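Local coordinates for protein purine nucleoside phosphorylase (Schistosoma mansoni, PDB 5KO5) that probably catalyses the reversible phosphorolysis of purine nucleosides to the free base and ribose 1-phosphate, and is seen here binding cytosine, at residues A[131-136]-A[174-179]; A[165-170]-A[225-230]. One frame throughout, in Å; residues are numbered along the deposited sequence.

Contact 1: A[131-136]-A[174-179]; sequences FVLIKG and QLALKI
Leu133 reaches from strand 131-139 to helix 170-182 and meets it with both of its methyl groups. The apolar contact is divided between the two branches: CD2 of Leu133 rests on CB of Ala176 at 4.0 Å, while CD1 of Leu133 comes to CB of Leu177 at 4.2 Å. Both are ordinary van der Waals separations, and the second is the looser. The branched end of leucine lets one side chain reach two helix residues. Its CG lies beside the backbone N and anti to the carbonyl carbon (chi1 -52°), which carries the branch point out from the strand toward the helix. Ala176 points its CB at the strand; at the nearest approach of the two backbones, 8.1 Å between CA of Leu133 and CA of Ala176, a lone methyl is enough to meet the leucine. Leu177 takes part differently: it offers the root of its side chain, and the Leu133 and Leu177 side chains cross at about a right angle.

The arrangement is helix-on-sheet packing within the mixed α/β fold of the nucleoside phosphorylase family, with helix 170-182 lying against one face of the central sheet. Strand 131-139 is an inner strand here, paired parallel with strand 189-196 and antiparallel with strand 236-246, and Val189 and Val240 on those neighbours also touch Leu133.

Polar interactions run within each element or to outside partners. The backbone of Leu133 is hydrogen-bonded to His190 and Gly192, which fixes the strand from which its side chain projects. Inside the helix, Lys178 N donates to Gln174 O at 2.9 Å and Ile179 N to Leu175 O at 3.0 Å, the i to i+4 pattern of an α-helix. The carbonyl O of Ala176 accepts a hydrogen bond from the indole NE1 of Trp276 on helix 259-283, whose ring also meets that of Phe131.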
ATOM      1  N   PHE A 131       2.951 -23.777 -15.721  1.00 18.44           N
ATOM      2  CA  PHE A 131       3.581 -22.509 -16.061  1.00 17.18           C
ATOM      3  C   PHE A 131       2.503 -21.527 -16.492  1.00 18.63           C
ATOM      4  O   PHE A 131       1.563 -21.899 -17.201  1.00 19.69           O
ATOM      5  CB  PHE A 131       4.567 -22.666 -17.218  1.00 19.70           C
ATOM      6  CG  PHE A 131       5.670 -23.643 -16.954  1.00 21.09           C
ATOM      7  CD1 PHE A 131       6.669 -23.353 -16.035  1.00 21.41           C
ATOM      8  CD2 PHE A 131       5.725 -24.842 -17.642  1.00 24.08           C
ATOM      9  CE1 PHE A 131       7.700 -24.260 -15.800  1.00 21.40           C
ATOM     10  CE2 PHE A 131       6.751 -25.747 -17.414  1.00 27.05           C
ATOM     11  CZ  PHE A 131       7.736 -25.452 -16.491  1.00 24.73           C
ATOM     12  N   VAL A 132       2.649 -20.268 -16.084  1.00 17.04           N
ATOM     13  CA  VAL A 132       1.745 -19.204 -16.510  1.00 16.52           C
ATOM     14  C   VAL A 132       2.543 -18.119 -17.225  1.00 17.32           C
ATOM     15  O   VAL A 132       3.432 -17.494 -16.628  1.00 15.57           O
ATOM     16  CB  VAL A 132       0.941 -18.632 -15.336  1.00 17.55           C
ATOM     17  CG1 VAL A 132       0.059 -17.488 -15.816  1.00 19.94           C
ATOM     18  CG2 VAL A 132       0.097 -19.733 -14.702  1.00 20.23           C
ATOM     19  N   LEU A 133       2.240 -17.914 -18.507  1.00 15.89           N
ATOM     20  CA  LEU A 133       2.745 -16.751 -19.225  1.00 17.13           C
ATOM     21  C   LEU A 133       1.995 -15.530 -18.712  1.00 15.39           C
ATOM     22  O   LEU A 133       0.769 -15.456 -18.827  1.00 17.31           O
ATOM     23  CB  LEU A 133       2.519 -16.918 -20.728  1.00 17.09           C
ATOM     24  CG  LEU A 133       3.041 -18.220 -21.336  1.00 20.05           C
ATOM     25  CD1 LEU A 133       2.696 -18.296 -22.816  1.00 18.37           C
ATOM     26  CD2 LEU A 133       4.543 -18.357 -21.117  1.00 22.49           C
ATOM     27  N   ILE A 134       2.711 -14.584 -18.127  1.00 15.54           N
ATOM     28  CA  ILE A 134       2.048 -13.432 -17.526  1.00 14.47           C
ATOM     29  C   ILE A 134       1.665 -12.443 -18.616  1.00 15.71           C
ATOM     30  O   ILE A 134       2.504 -12.035 -19.426  1.00 16.22           O
ATOM     31  CB  ILE A 134       2.940 -12.794 -16.456  1.00 12.87           C
ATOM     32  CG1 ILE A 134       3.162 -13.804 -15.334  1.00 15.35           C
ATOM     33  CG2 ILE A 134       2.278 -11.508 -15.909  1.00 14.85           C
ATOM     34  CD1 ILE A 134       4.238 -13.397 -14.357  1.00 20.24           C
ATOM     35  N   LYS A 135       0.385 -12.074 -18.658  1.00 14.99           N
ATOM     36  CA  LYS A 135      -0.113 -11.170 -19.689  1.00 14.79           C
ATOM     37  C   LYS A 135      -0.546  -9.818 -19.143  1.00 16.13           C
ATOM     38  O   LYS A 135      -0.903  -8.935 -19.929  1.00 17.01           O
ATOM     39  CB  LYS A 135      -1.263 -11.808 -20.486  1.00 18.65           C
ATOM     40  CG  LYS A 135      -2.500 -12.124 -19.662  1.00 21.53           C
ATOM     41  CD  LYS A 135      -3.575 -12.760 -20.546  1.00 28.58           C
ATOM     42  CE  LYS A 135      -4.735 -13.295 -19.721  1.00 37.88           C
ATOM     43  NZ  LYS A 135      -5.556 -12.210 -19.123  1.00 47.46           N
ATOM     44  N   GLY A 136      -0.513  -9.637 -17.832  1.00 14.33           N
ATOM     45  CA  GLY A 136      -0.909  -8.390 -17.203  1.00 13.66           C
ATOM     46  C   GLY A 136      -0.742  -8.555 -15.712  1.00 14.35           C
ATOM     47  O   GLY A 136      -0.409  -9.644 -15.223  1.00 14.56           O
ATOM     48  N   GLN A 174       3.700 -15.468 -27.454  1.00 21.82           N
ATOM     49  CA  GLN A 174       3.367 -16.395 -28.529  1.00 22.45           C
ATOM     50  C   GLN A 174       4.539 -17.314 -28.852  1.00 27.60           C
ATOM     51  O   GLN A 174       4.344 -18.512 -29.082  1.00 26.54           O
ATOM     52  CB  GLN A 174       2.928 -15.609 -29.762  1.00 26.36           C
ATOM     53  CG  GLN A 174       1.634 -14.840 -29.560  1.00 31.85           C
ATOM     54  CD  GLN A 174       1.307 -13.906 -30.714  1.00 46.36           C
ATOM     55  OE1 GLN A 174       1.897 -13.996 -31.790  1.00 49.80           O
ATOM     56  NE2 GLN A 174       0.362 -13.001 -30.488  1.00 51.99           N
ATOM     57  N   LEU A 175       5.763 -16.775 -28.857  1.00 23.01           N
ATOM     58  CA  LEU A 175       6.938 -17.607 -29.107  1.00 25.84           C
ATOM     59  C   LEU A 175       7.131 -18.639 -28.002  1.00 23.67           C
ATOM     60  O   LEU A 175       7.427 -19.808 -28.280  1.00 24.08           O
ATOM     61  CB  LEU A 175       8.184 -16.734 -29.270  1.00 28.30           C
ATOM     62  CG  LEU A 175       9.536 -17.443 -29.409  1.00 28.52           C
ATOM     63  CD1 LEU A 175       9.558 -18.392 -30.608  1.00 28.69           C
ATOM     64  CD2 LEU A 175      10.661 -16.427 -29.508  1.00 32.16           C
ATOM     65  N   ALA A 176       6.981 -18.226 -26.740  1.00 20.22           N
ATOM     66  CA  ALA A 176       7.114 -19.169 -25.634  1.00 17.51           C
ATOM     67  C   ALA A 176       6.111 -20.310 -25.760  1.00 20.53           C
ATOM     68  O   ALA A 176       6.468 -21.485 -25.587  1.00 22.83           O
ATOM     69  CB  ALA A 176       6.958 -18.445 -24.293  1.00 19.69           C
ATOM     70  N   LEU A 177       4.852 -19.985 -26.071  1.00 22.43           N
ATOM     71  CA  LEU A 177       3.845 -21.027 -26.246  1.00 22.77           C
ATOM     72  C   LEU A 177       4.186 -21.926 -27.423  1.00 24.07           C
ATOM     73  O   LEU A 177       4.037 -23.150 -27.336  1.00 24.71           O
ATOM     74  CB  LEU A 177       2.456 -20.413 -26.435  1.00 23.11           C
ATOM     75  CG  LEU A 177       1.337 -21.441 -26.650  1.00 27.83           C
ATOM     76  CD1 LEU A 177       1.196 -22.339 -25.419  1.00 29.13           C
ATOM     77  CD2 LEU A 177       0.003 -20.782 -27.003  1.00 28.80           C
ATOM     78  N   LYS A 178       4.655 -21.339 -28.529  1.00 23.46           N
ATOM     79  CA  LYS A 178       4.980 -22.132 -29.711  1.00 24.05           C
ATOM     80  C   LYS A 178       6.049 -23.171 -29.400  1.00 26.92           C
ATOM     81  O   LYS A 178       5.953 -24.325 -29.838  1.00 29.99           O
ATOM     82  CB  LYS A 178       5.448 -21.217 -30.843  1.00 25.13           C
ATOM     83  CG  LYS A 178       5.806 -21.961 -32.119  1.00 30.33           C
ATOM     84  CD  LYS A 178       4.675 -21.883 -33.118  1.00 51.66           C
ATOM     85  CE  LYS A 178       4.633 -20.524 -33.788  1.00 59.04           C
ATOM     86  NZ  LYS A 178       3.482 -20.409 -34.726  1.00 62.32           N
ATOM     87  N   ILE A 179       7.075 -22.781 -28.642  1.00 25.03           N
ATOM     88  CA  ILE A 179       8.139 -23.713 -28.289  1.00 26.17           C
ATOM     89  C   ILE A 179       7.615 -24.813 -27.371  1.00 23.22           C
ATOM     90  O   ILE A 179       8.025 -25.975 -27.477  1.00 26.94           O
ATOM     91  CB  ILE A 179       9.335 -22.951 -27.687  1.00 24.55           C
ATOM     92  CG1 ILE A 179      10.004 -22.101 -28.773  1.00 26.38           C
ATOM     93  CG2 ILE A 179      10.337 -23.918 -27.063  1.00 25.26           C
ATOM     94  CD1 ILE A 179      10.945 -21.046 -28.238  1.00 26.30           C
TER

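Contact 2: A[165-170]-A[225-230]; sequences SNAYDR and PEVIIA
Val227 fits into the angle between Ala167 and the phenol end of Tyr168, and this small apolar cluster is the tight part of the contact. CG1 of Val227 lies 3.7 Å from CZ of Tyr168 and 3.9 Å from CB of Ala167, so one methyl serves both loop residues. The second methyl, CG2 of Val227, approaches CE1 of Tyr168 at 3.7 Å. With CG1 anti to the backbone N (chi1 171°) and CG2 beside that N and anti to the carbonyl carbon, the β-branch spreads both methyls around the end of the tyrosine, whose side chain it crosses at about a right angle. CG1 comes to the ring obliquely. Ala167 points its short side chain at the helix, as suits a site where CA of Ala167 and CA of Val227 are only 6.8 Å apart.

The phenol is buried: the valine methyls pack on CE1, CZ and the hydroxyl oxygen of Tyr168, while that oxygen is also hydrogen-bonded to ND1 of His137, which satisfies the polar end.

On either side of Ala167 and Tyr168 in sequence the loop is more open and polar: Asn166 before them and Arg170 after them are exposed, and Arg170 forms a salt bridge through NH2 with OD1 of Asp254 of a second subunit. Asp169 holds the N-cap position of helix 170-182, its OD2 capping the backbone N-H of Leu172 in the first turn.

Val227 also meets Ile115 and Val237, from strands 112-121 and 236-246. The whole is a loop and helix 224-232 packed together beside the central sheet of the phosphorylase α/β fold.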
ATOM      1  N   SER A 165       0.086  -1.014 -20.795  1.00 19.28           N
ATOM      2  CA  SER A 165      -0.796  -1.836 -21.622  1.00 21.28           C
ATOM      3  C   SER A 165      -0.026  -2.864 -22.439  1.00 21.91           C
ATOM      4  O   SER A 165      -0.578  -3.915 -22.785  1.00 27.50           O
ATOM      5  CB  SER A 165      -1.617  -0.946 -22.554  1.00 23.69           C
ATOM      6  OG  SER A 165      -2.407  -0.032 -21.813  1.00 28.22           O
ATOM      7  N   ASN A 166       1.234  -2.583 -22.769  1.00 19.12           N
ATOM      8  CA  ASN A 166       2.072  -3.511 -23.522  1.00 22.05           C
ATOM      9  C   ASN A 166       3.322  -3.885 -22.736  1.00 20.14           C
ATOM     10  O   ASN A 166       4.383  -4.137 -23.314  1.00 22.46           O
ATOM     11  CB  ASN A 166       2.428  -2.953 -24.900  1.00 26.30           C
ATOM     12  CG  ASN A 166       1.199  -2.586 -25.713  1.00 49.42           C
ATOM     13  OD1 ASN A 166       1.106  -1.483 -26.254  1.00 62.04           O
ATOM     14  ND2 ASN A 166       0.245  -3.505 -25.792  1.00 51.30           N
ATOM     15  N   ALA A 167       3.200  -3.937 -21.410  1.00 18.20           N
ATOM     16  CA  ALA A 167       4.340  -4.292 -20.571  1.00 18.33           C
ATOM     17  C   ALA A 167       4.798  -5.720 -20.825  1.00 20.10           C
ATOM     18  O   ALA A 167       5.999  -6.001 -20.764  1.00 20.50           O
ATOM     19  CB  ALA A 167       3.970  -4.113 -19.102  1.00 18.22           C
ATOM     20  N   TYR A 168       3.866  -6.624 -21.120  1.00 16.51           N
ATOM     21  CA  TYR A 168       4.161  -8.034 -21.379  1.00 15.75           C
ATOM     22  C   TYR A 168       3.985  -8.282 -22.874  1.00 17.93           C
ATOM     23  O   TYR A 168       2.864  -8.439 -23.365  1.00 19.64           O
ATOM     24  CB  TYR A 168       3.239  -8.916 -20.543  1.00 14.48           C
ATOM     25  CG  TYR A 168       3.363  -8.626 -19.069  1.00 14.71           C
ATOM     26  CD1 TYR A 168       4.368  -9.224 -18.316  1.00 16.65           C
ATOM     27  CD2 TYR A 168       2.514  -7.726 -18.429  1.00 15.86           C
ATOM     28  CE1 TYR A 168       4.521  -8.960 -16.964  1.00 15.61           C
ATOM     29  CE2 TYR A 168       2.663  -7.453 -17.070  1.00 14.71           C
ATOM     30  CZ  TYR A 168       3.674  -8.070 -16.344  1.00 13.89           C
ATOM     31  OH  TYR A 168       3.828  -7.816 -15.001  1.00 15.29           O
ATOM     32  N   ASP A 169       5.104  -8.325 -23.597  1.00 18.38           N
ATOM     33  CA  ASP A 169       5.083  -8.390 -25.056  1.00 20.57           C
ATOM     34  C   ASP A 169       4.295  -9.598 -25.565  1.00 21.09           C
ATOM     35  O   ASP A 169       4.531 -10.738 -25.154  1.00 19.93           O
ATOM     36  CB  ASP A 169       6.525  -8.446 -25.558  1.00 26.40           C
ATOM     37  CG  ASP A 169       6.626  -8.328 -27.061  1.00 26.33           C
ATOM     38  OD1 ASP A 169       6.665  -7.187 -27.568  1.00 32.52           O
ATOM     39  OD2 ASP A 169       6.659  -9.374 -27.737  1.00 25.10           O
ATOM     40  N   ARG A 170       3.357  -9.342 -26.482  1.00 24.45           N
ATOM     41  CA  ARG A 170       2.504 -10.416 -26.983  1.00 25.85           C
ATOM     42  C   ARG A 170       3.288 -11.403 -27.836  1.00 24.47           C
ATOM     43  O   ARG A 170       3.106 -12.620 -27.708  1.00 23.51           O
ATOM     44  CB  ARG A 170       1.339  -9.830 -27.776  1.00 32.85           C
ATOM     45  CG  ARG A 170       0.110  -9.527 -26.940  1.00 45.27           C
ATOM     46  CD  ARG A 170      -0.231  -8.050 -26.965  1.00 64.06           C
ATOM     47  NE  ARG A 170      -1.580  -7.804 -26.466  1.00 69.89           N
ATOM     48  CZ  ARG A 170      -2.604  -7.434 -27.227  1.00 73.03           C
ATOM     49  NH1 ARG A 170      -2.433  -7.248 -28.530  1.00 75.10           N
ATOM     50  NH2 ARG A 170      -3.798  -7.239 -26.684  1.00 77.03           N
ATOM     51  N   PRO A 225       7.992  -5.120 -10.091  1.00 11.37           N
ATOM     52  CA  PRO A 225       8.909  -3.960 -10.068  1.00 10.87           C
ATOM     53  C   PRO A 225       9.868  -3.959 -11.242  1.00 10.65           C
ATOM     54  O   PRO A 225      10.042  -2.928 -11.906  1.00 12.00           O
ATOM     55  CB  PRO A 225       9.632  -4.100  -8.716  1.00 12.22           C
ATOM     56  CG  PRO A 225       8.638  -4.889  -7.853  1.00 12.75           C
ATOM     57  CD  PRO A 225       8.027  -5.875  -8.819  1.00 12.82           C
ATOM     58  N   GLU A 226      10.437  -5.123 -11.556  1.00 13.47           N
ATOM     59  CA  GLU A 226      11.375  -5.209 -12.671  1.00 13.58           C
ATOM     60  C   GLU A 226      10.675  -4.956 -13.990  1.00 12.49           C
ATOM     61  O   GLU A 226      11.237  -4.290 -14.872  1.00 13.72           O
ATOM     62  CB  GLU A 226      12.034  -6.590 -12.702  1.00 18.19           C
ATOM     63  CG  GLU A 226      12.958  -6.859 -11.548  1.00 23.31           C
ATOM     64  CD  GLU A 226      12.307  -7.665 -10.451  1.00 37.13           C
ATOM     65  OE1 GLU A 226      11.134  -7.396 -10.147  1.00 26.31           O
ATOM     66  OE2 GLU A 226      12.972  -8.567  -9.890  1.00 43.27           O
ATOM     67  N   VAL A 227       9.464  -5.501 -14.156  1.00 12.21           N
ATOM     68  CA  VAL A 227       8.677  -5.267 -15.362  1.00 13.12           C
ATOM     69  C   VAL A 227       8.466  -3.779 -15.586  1.00 12.26           C
ATOM     70  O   VAL A 227       8.582  -3.282 -16.714  1.00 13.15           O
ATOM     71  CB  VAL A 227       7.327  -6.009 -15.281  1.00 14.56           C
ATOM     72  CG1 VAL A 227       6.426  -5.589 -16.434  1.00 15.34           C
ATOM     73  CG2 VAL A 227       7.536  -7.521 -15.297  1.00 15.27           C
ATOM     74  N   ILE A 228       8.145  -3.044 -14.519  1.00 11.86           N
ATOM     75  CA  ILE A 228       7.846  -1.626 -14.661  1.00 10.74           C
ATOM     76  C   ILE A 228       9.100  -0.847 -15.028  1.00 11.70           C
ATOM     77  O   ILE A 228       9.062   0.022 -15.902  1.00 12.01           O
ATOM     78  CB  ILE A 228       7.168  -1.107 -13.386  1.00 11.73           C
ATOM     79  CG1 ILE A 228       5.741  -1.656 -13.336  1.00 11.36           C
ATOM     80  CG2 ILE A 228       7.184   0.426 -13.318  1.00 12.24           C
ATOM     81  CD1 ILE A 228       4.999  -1.382 -12.015  1.00 12.95           C
ATOM     82  N   ILE A 229      10.234  -1.152 -14.389  1.00 11.46           N
ATOM     83  CA  ILE A 229      11.465  -0.442 -14.737  1.00 11.64           C
ATOM     84  C   ILE A 229      11.854  -0.739 -16.178  1.00 11.85           C
ATOM     85  O   ILE A 229      12.251   0.165 -16.924  1.00 12.29           O
ATOM     86  CB  ILE A 229      12.596  -0.772 -13.739  1.00 11.40           C
ATOM     87  CG1 ILE A 229      12.217  -0.326 -12.322  1.00 11.85           C
ATOM     88  CG2 ILE A 229      13.901  -0.095 -14.189  1.00 12.52           C
ATOM     89  CD1 ILE A 229      11.827   1.161 -12.193  1.00 12.38           C
ATOM     90  N   ALA A 230      11.722  -2.000 -16.598  1.00 12.78           N
ATOM     91  CA  ALA A 230      12.025  -2.366 -17.980  1.00 11.89           C
ATOM     92  C   ALA A 230      11.098  -1.641 -18.953  1.00 13.69           C
ATOM     93  O   ALA A 230      11.556  -1.049 -19.944  1.00 13.37           O
ATOM     94  CB  ALA A 230      11.906  -3.881 -18.149  1.00 14.33           C
TER

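How the contacts relate
Contacts 1 and 2 are both buried and both purely apolar across their segments, with centres about 14 Å apart. Contact 1 joins a sheet strand to a helix, using aliphatic chains alone; contact 2, nearer the centre of the chain, joins a loop to another helix and adds an aromatic ring with a buried hydroxyl. Their segments alternate along the sequence, and 165-170 runs directly into the helix that carries 174-179. They also touch: CB of Tyr168 packs on the carbonyl O of Ile134 at 3.4 Å. Contact 2 has its polar margin at a subunit interface of the trimer, whereas contact 1 is bordered by helix 259-283 of the same chain.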